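Local structure of Cobalt/magnesium transport protein CorA (4EGW) at residues Y100-L114 / I161-L173. The protein mediates influx of magnesium ions as a homopentamer that closes when cytoplasmic magnesium is high and opens when it is low. Numbering follows the deposited sequence.
Sequences YKAPLFEEDITTTSL and ILNEITRSYSRIL
The Tyr-169 ring carries Pro-103 on one face, CG sitting over its centre at 3.6 Å from the ring centroid, a CH-pi contact, while Lys-101 O lies in plane at the ring edge. Tyr-100 offers one face to Leu-162 CG, 3.9 Å above the plane and displaced toward the rim. These rings join the beta hairpin of strands 96-104 and 110-119, part of the mixed sheet in the cytoplasmic domain of CorA, to the long helix 156-186; the axes of 100-104 and 161-173 approach to 7.2 Å at 42°. With CG anti to its carbonyl carbon (chi1 -80°), Tyr-169 brings its hydroxyl to the strand, where OH donates to Lys-101 O at 2.6 Å. Asn-216 of helix 193-225 donates to the same oxygen, and Phe-209 meets the Tyr-169 ring edge-to-face, so the ring packs between the hairpin and helix 193-225. A phenylalanine in place of Tyr-169 would probably cost Lys-101 O the hydroxyl donor from helix 156-186. Ile-165 splits its branches: CG2 touches Ala-102 CB at 3.6 Å, and CD1 reaches Tyr-100 CD2. Farther along, Ile-172 CD1 meets both Pro-103 CB and Phe-105 CE2. Tyr-169 OH does not lie on a lone pair of Lys-101 O but stands above its carbonyl plane, 79° out of it.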
loop_
_atom_site.group_PDB
_atom_site.type_symbol
_atom_site.label_atom_id
_atom_site.label_comp_id
_atom_site.label_asym_id
_atom_site.label_seq_id
_atom_site.Cartn_x
_atom_site.Cartn_y
_atom_site.Cartn_z
ATOM N N TYR A 100 -0.636 -5.243 -19.119
ATOM C CA TYR A 100 -0.016 -4.709 -17.930
ATOM C C TYR A 100 0.551 -5.839 -17.104
ATOM O O TYR A 100 0.008 -6.942 -17.107
ATOM C CB TYR A 100 -1.053 -3.942 -17.136
ATOM C CG TYR A 100 -0.507 -2.753 -16.405
ATOM C CD1 TYR A 100 -0.213 -1.580 -17.076
ATOM C CD2 TYR A 100 -0.293 -2.801 -15.034
ATOM C CE1 TYR A 100 0.282 -0.480 -16.403
ATOM C CE2 TYR A 100 0.198 -1.710 -14.351
ATOM C CZ TYR A 100 0.484 -0.549 -15.037
ATOM O OH TYR A 100 0.977 0.537 -14.350
ATOM N N LYS A 101 1.658 -5.573 -16.417
ATOM C CA LYS A 101 2.283 -6.575 -15.559
ATOM C C LYS A 101 1.876 -6.398 -14.106
ATOM O O LYS A 101 2.129 -5.361 -13.491
ATOM C CB LYS A 101 3.806 -6.532 -15.670
ATOM C CG LYS A 101 4.352 -7.178 -16.928
ATOM C CD LYS A 101 4.570 -8.672 -16.775
ATOM C CE LYS A 101 4.959 -9.257 -18.097
ATOM N NZ LYS A 101 5.171 -10.712 -17.942
ATOM N N ALA A 102 1.263 -7.437 -13.559
ATOM C CA ALA A 102 0.839 -7.429 -12.183
ATOM C C ALA A 102 1.602 -8.512 -11.432
ATOM O O ALA A 102 1.966 -9.540 -12.010
ATOM C CB ALA A 102 -0.634 -7.689 -12.117
ATOM N N PRO A 103 1.855 -8.284 -10.138
ATOM C CA PRO A 103 2.524 -9.288 -9.308
ATOM C C PRO A 103 1.796 -10.640 -9.361
ATOM O O PRO A 103 0.575 -10.695 -9.459
ATOM C CB PRO A 103 2.443 -8.679 -7.898
ATOM C CG PRO A 103 2.315 -7.214 -8.124
ATOM C CD PRO A 103 1.451 -7.103 -9.352
ATOM N N LEU A 104 2.560 -11.723 -9.306
ATOM C CA LEU A 104 2.022 -13.074 -9.365
ATOM C C LEU A 104 2.598 -13.827 -8.185
ATOM O O LEU A 104 3.801 -13.777 -7.926
ATOM C CB LEU A 104 2.452 -13.749 -10.660
ATOM C CG LEU A 104 2.196 -15.247 -10.778
ATOM C CD1 LEU A 104 0.724 -15.541 -10.645
ATOM C CD2 LEU A 104 2.751 -15.803 -12.093
ATOM N N PHE A 105 1.750 -14.531 -7.460
ATOM C CA PHE A 105 2.184 -15.120 -6.206
ATOM C C PHE A 105 2.277 -16.636 -6.309
ATOM O O PHE A 105 1.470 -17.281 -6.979
ATOM C CB PHE A 105 1.253 -14.688 -5.078
ATOM C CG PHE A 105 0.759 -13.264 -5.213
ATOM C CD1 PHE A 105 -0.054 -12.891 -6.281
ATOM C CD2 PHE A 105 1.088 -12.307 -4.272
ATOM C CE1 PHE A 105 -0.513 -11.589 -6.407
ATOM C CE2 PHE A 105 0.621 -11.008 -4.392
ATOM C CZ PHE A 105 -0.175 -10.648 -5.460
ATOM N N GLU A 106 3.305 -17.181 -5.671
ATOM C CA GLU A 106 3.601 -18.604 -5.695
ATOM C C GLU A 106 4.442 -18.861 -4.460
ATOM O O GLU A 106 4.552 -17.993 -3.593
ATOM C CB GLU A 106 4.413 -18.963 -6.944
ATOM C CG GLU A 106 3.983 -18.242 -8.217
ATOM C CD GLU A 106 5.158 -17.852 -9.103
ATOM O OE1 GLU A 106 6.233 -18.482 -8.982
ATOM O OE2 GLU A 106 5.003 -16.911 -9.913
ATOM N N GLU A 107 5.042 -20.043 -4.371
ATOM C CA GLU A 107 6.096 -20.241 -3.390
ATOM C C GLU A 107 7.039 -19.049 -3.524
ATOM O O GLU A 107 7.443 -18.450 -2.527
ATOM C CB GLU A 107 6.854 -21.543 -3.662
ATOM C CG GLU A 107 8.059 -21.764 -2.752
ATOM C CD GLU A 107 9.067 -22.745 -3.334
ATOM O OE1 GLU A 107 9.740 -22.383 -4.324
ATOM O OE2 GLU A 107 9.190 -23.873 -2.804
ATOM N N ASP A 108 7.373 -18.701 -4.766
ATOM C CA ASP A 108 8.168 -17.508 -5.056
ATOM C C ASP A 108 7.376 -16.549 -5.944
ATOM O O ASP A 108 6.540 -16.974 -6.737
ATOM C CB ASP A 108 9.495 -17.882 -5.724
ATOM C CG ASP A 108 10.698 -17.293 -5.004
ATOM O OD1 ASP A 108 10.836 -17.521 -3.780
ATOM O OD2 ASP A 108 11.500 -16.590 -5.659
ATOM N N ILE A 109 7.640 -15.253 -5.815
ATOM C CA ILE A 109 6.850 -14.249 -6.524
ATOM C C ILE A 109 7.477 -13.817 -7.845
ATOM O O ILE A 109 8.698 -13.696 -7.962
ATOM C CB ILE A 109 6.642 -12.991 -5.671
ATOM C CG1 ILE A 109 5.908 -13.326 -4.370
ATOM C CG2 ILE A 109 5.868 -11.947 -6.458
ATOM C CD1 ILE A 109 6.784 -13.986 -3.325
ATOM N N THR A 110 6.628 -13.587 -8.840
ATOM C CA THR A 110 7.043 -13.012 -10.120
ATOM C C THR A 110 5.895 -12.129 -10.612
ATOM O O THR A 110 5.000 -11.804 -9.837
ATOM C CB THR A 110 7.431 -14.080 -11.182
ATOM O OG1 THR A 110 6.290 -14.875 -11.525
ATOM C CG2 THR A 110 8.560 -14.983 -10.671
ATOM N N THR A 111 5.927 -11.703 -11.871
ATOM C CA THR A 111 4.812 -10.944 -12.417
ATOM C C THR A 111 4.219 -11.649 -13.616
ATOM O O THR A 111 4.826 -12.560 -14.174
ATOM C CB THR A 111 5.210 -9.541 -12.842
ATOM O OG1 THR A 111 6.080 -9.619 -13.972
ATOM C CG2 THR A 111 5.893 -8.814 -11.707
ATOM N N THR A 112 3.016 -11.228 -13.986
ATOM C CA THR A 112 2.218 -11.907 -14.986
ATOM C C THR A 112 1.372 -10.865 -15.713
ATOM O O THR A 112 0.903 -9.900 -15.112
ATOM C CB THR A 112 1.285 -12.933 -14.310
ATOM O OG1 THR A 112 0.741 -13.841 -15.285
ATOM C CG2 THR A 112 0.148 -12.214 -13.589
ATOM N N SER A 113 1.173 -11.059 -17.010
ATOM C CA SER A 113 0.464 -10.074 -17.814
ATOM C C SER A 113 -1.042 -10.275 -17.857
ATOM O O SER A 113 -1.562 -11.402 -17.864
ATOM C CB SER A 113 1.031 -10.017 -19.233
ATOM O OG SER A 113 2.300 -9.385 -19.248
ATOM N N LEU A 114 -1.746 -9.156 -17.868
ATOM C CA LEU A 114 -3.164 -9.177 -18.147
ATOM C C LEU A 114 -3.448 -8.207 -19.265
ATOM O O LEU A 114 -2.809 -7.161 -19.367
ATOM C CB LEU A 114 -3.986 -8.822 -16.910
ATOM C CG LEU A 114 -3.668 -7.598 -16.051
ATOM C CD1 LEU A 114 -2.756 -6.631 -16.743
ATOM C CD2 LEU A 114 -4.964 -6.914 -15.649
ATOM N N ILE A 161 -7.727 -0.197 -11.317
ATOM C CA ILE A 161 -7.118 -1.487 -11.500
ATOM C C ILE A 161 -5.612 -1.257 -11.554
ATOM O O ILE A 161 -4.857 -1.851 -10.785
ATOM C CB ILE A 161 -7.613 -2.130 -12.785
ATOM C CG1 ILE A 161 -9.103 -1.823 -12.969
ATOM C CG2 ILE A 161 -7.362 -3.619 -12.742
ATOM C CD1 ILE A 161 -9.673 -2.267 -14.302
ATOM N N LEU A 162 -5.181 -0.372 -12.443
ATOM C CA LEU A 162 -3.752 -0.098 -12.580
ATOM C C LEU A 162 -3.179 0.273 -11.222
ATOM O O LEU A 162 -2.095 -0.178 -10.831
ATOM C CB LEU A 162 -3.514 1.030 -13.579
ATOM C CG LEU A 162 -3.327 0.583 -15.036
ATOM C CD1 LEU A 162 -4.261 -0.557 -15.409
ATOM C CD2 LEU A 162 -3.462 1.745 -16.011
ATOM N N ASN A 163 -3.929 1.086 -10.493
ATOM C CA ASN A 163 -3.513 1.475 -9.168
ATOM C C ASN A 163 -3.415 0.279 -8.241
ATOM O O ASN A 163 -2.375 0.051 -7.626
ATOM C CB ASN A 163 -4.477 2.479 -8.567
ATOM C CG ASN A 163 -3.822 3.324 -7.511
ATOM O OD1 ASN A 163 -2.634 3.656 -7.616
ATOM N ND2 ASN A 163 -4.579 3.678 -6.485
ATOM N N GLU A 164 -4.502 -0.476 -8.124
ATOM C CA GLU A 164 -4.485 -1.640 -7.256
ATOM C C GLU A 164 -3.334 -2.540 -7.618
ATOM O O GLU A 164 -2.666 -3.074 -6.738
ATOM C CB GLU A 164 -5.794 -2.415 -7.303
ATOM C CG GLU A 164 -6.808 -1.959 -6.269
ATOM C CD GLU A 164 -6.198 -1.791 -4.887
ATOM O OE1 GLU A 164 -5.393 -2.663 -4.475
ATOM O OE2 GLU A 164 -6.519 -0.777 -4.222
ATOM N N ILE A 165 -3.078 -2.704 -8.908
ATOM C CA ILE A 165 -1.944 -3.516 -9.301
ATOM C C ILE A 165 -0.724 -2.878 -8.688
ATOM O O ILE A 165 -0.041 -3.484 -7.864
ATOM C CB ILE A 165 -1.768 -3.549 -10.813
ATOM C CG1 ILE A 165 -2.961 -4.238 -11.470
ATOM C CG2 ILE A 165 -0.476 -4.255 -11.181
ATOM C CD1 ILE A 165 -2.838 -4.323 -12.970
ATOM N N THR A 166 -0.492 -1.618 -9.042
ATOM C CA THR A 166 0.700 -0.919 -8.577
ATOM C C THR A 166 0.862 -1.077 -7.066
ATOM O O THR A 166 1.977 -1.250 -6.558
ATOM C CB THR A 166 0.679 0.560 -8.977
ATOM O OG1 THR A 166 0.499 0.667 -10.399
ATOM C CG2 THR A 166 1.987 1.233 -8.587
ATOM N N ARG A 167 -0.263 -1.039 -6.363
ATOM C CA ARG A 167 -0.292 -1.247 -4.922
ATOM C C ARG A 167 0.081 -2.670 -4.529
ATOM O O ARG A 167 0.626 -2.897 -3.444
ATOM C CB ARG A 167 -1.664 -0.896 -4.377
ATOM C CG ARG A 167 -1.710 0.481 -3.763
ATOM C CD ARG A 167 -3.106 0.801 -3.237
ATOM N NE ARG A 167 -3.647 -0.262 -2.394
ATOM C CZ ARG A 167 -3.716 -0.201 -1.070
ATOM N NH1 ARG A 167 -3.278 0.875 -0.430
ATOM N NH2 ARG A 167 -4.233 -1.212 -0.385
ATOM N N SER A 168 -0.219 -3.627 -5.406
ATOM C CA SER A 168 0.262 -4.994 -5.217
ATOM C C SER A 168 1.777 -4.923 -5.117
ATOM O O SER A 168 2.374 -5.381 -4.152
ATOM C CB SER A 168 -0.121 -5.898 -6.398
ATOM O OG SER A 168 -1.520 -5.946 -6.620
ATOM N N TYR A 169 2.395 -4.324 -6.124
ATOM C CA TYR A 169 3.841 -4.225 -6.165
ATOM C C TYR A 169 4.383 -3.556 -4.915
ATOM O O TYR A 169 5.330 -4.055 -4.284
ATOM C CB TYR A 169 4.262 -3.396 -7.358
ATOM C CG TYR A 169 4.264 -4.113 -8.686
ATOM C CD1 TYR A 169 5.267 -5.012 -9.000
ATOM C CD2 TYR A 169 3.301 -3.843 -9.653
ATOM C CE1 TYR A 169 5.307 -5.644 -10.235
ATOM C CE2 TYR A 169 3.334 -4.474 -10.891
ATOM C CZ TYR A 169 4.343 -5.368 -11.172
ATOM O OH TYR A 169 4.399 -6.001 -12.386
ATOM N N SER A 170 3.786 -2.416 -4.574
ATOM C CA SER A 170 4.281 -1.584 -3.480
ATOM C C SER A 170 4.169 -2.314 -2.159
ATOM O O SER A 170 4.986 -2.133 -1.257
ATOM C CB SER A 170 3.517 -0.266 -3.395
ATOM O OG SER A 170 4.069 0.536 -2.367
ATOM N N ARG A 171 3.150 -3.147 -2.048
ATOM C CA ARG A 171 2.963 -3.923 -0.842
ATOM C C ARG A 171 4.120 -4.896 -0.665
ATOM O O ARG A 171 4.662 -5.056 0.424
ATOM C CB ARG A 171 1.649 -4.688 -0.925
ATOM C CG ARG A 171 1.265 -5.368 0.369
ATOM C CD ARG A 171 1.499 -6.871 0.316
ATOM N NE ARG A 171 0.590 -7.535 -0.613
ATOM C CZ ARG A 171 -0.025 -8.690 -0.363
ATOM N NH1 ARG A 171 0.161 -9.313 0.795
ATOM N NH2 ARG A 171 -0.834 -9.221 -1.272
ATOM N N ILE A 172 4.499 -5.541 -1.757
ATOM C CA ILE A 172 5.469 -6.616 -1.711
ATOM C C ILE A 172 6.899 -6.101 -1.578
ATOM O O ILE A 172 7.734 -6.724 -0.925
ATOM C CB ILE A 172 5.336 -7.509 -2.947
ATOM C CG1 ILE A 172 3.881 -7.971 -3.092
ATOM C CG2 ILE A 172 6.283 -8.686 -2.851
ATOM C CD1 ILE A 172 3.495 -8.419 -4.504
ATOM N N LEU A 173 7.184 -4.965 -2.194
ATOM C CA LEU A 173 8.480 -4.332 -2.000
ATOM C C LEU A 173 8.700 -4.017 -0.520
ATOM O O LEU A 173 9.685 -4.446 0.090
ATOM C CB LEU A 173 8.578 -3.058 -2.835
ATOM C CG LEU A 173 8.631 -3.234 -4.356
ATOM C CD1 LEU A 173 7.847 -2.147 -5.042
ATOM C CD2 LEU A 173 10.079 -3.262 -4.842
#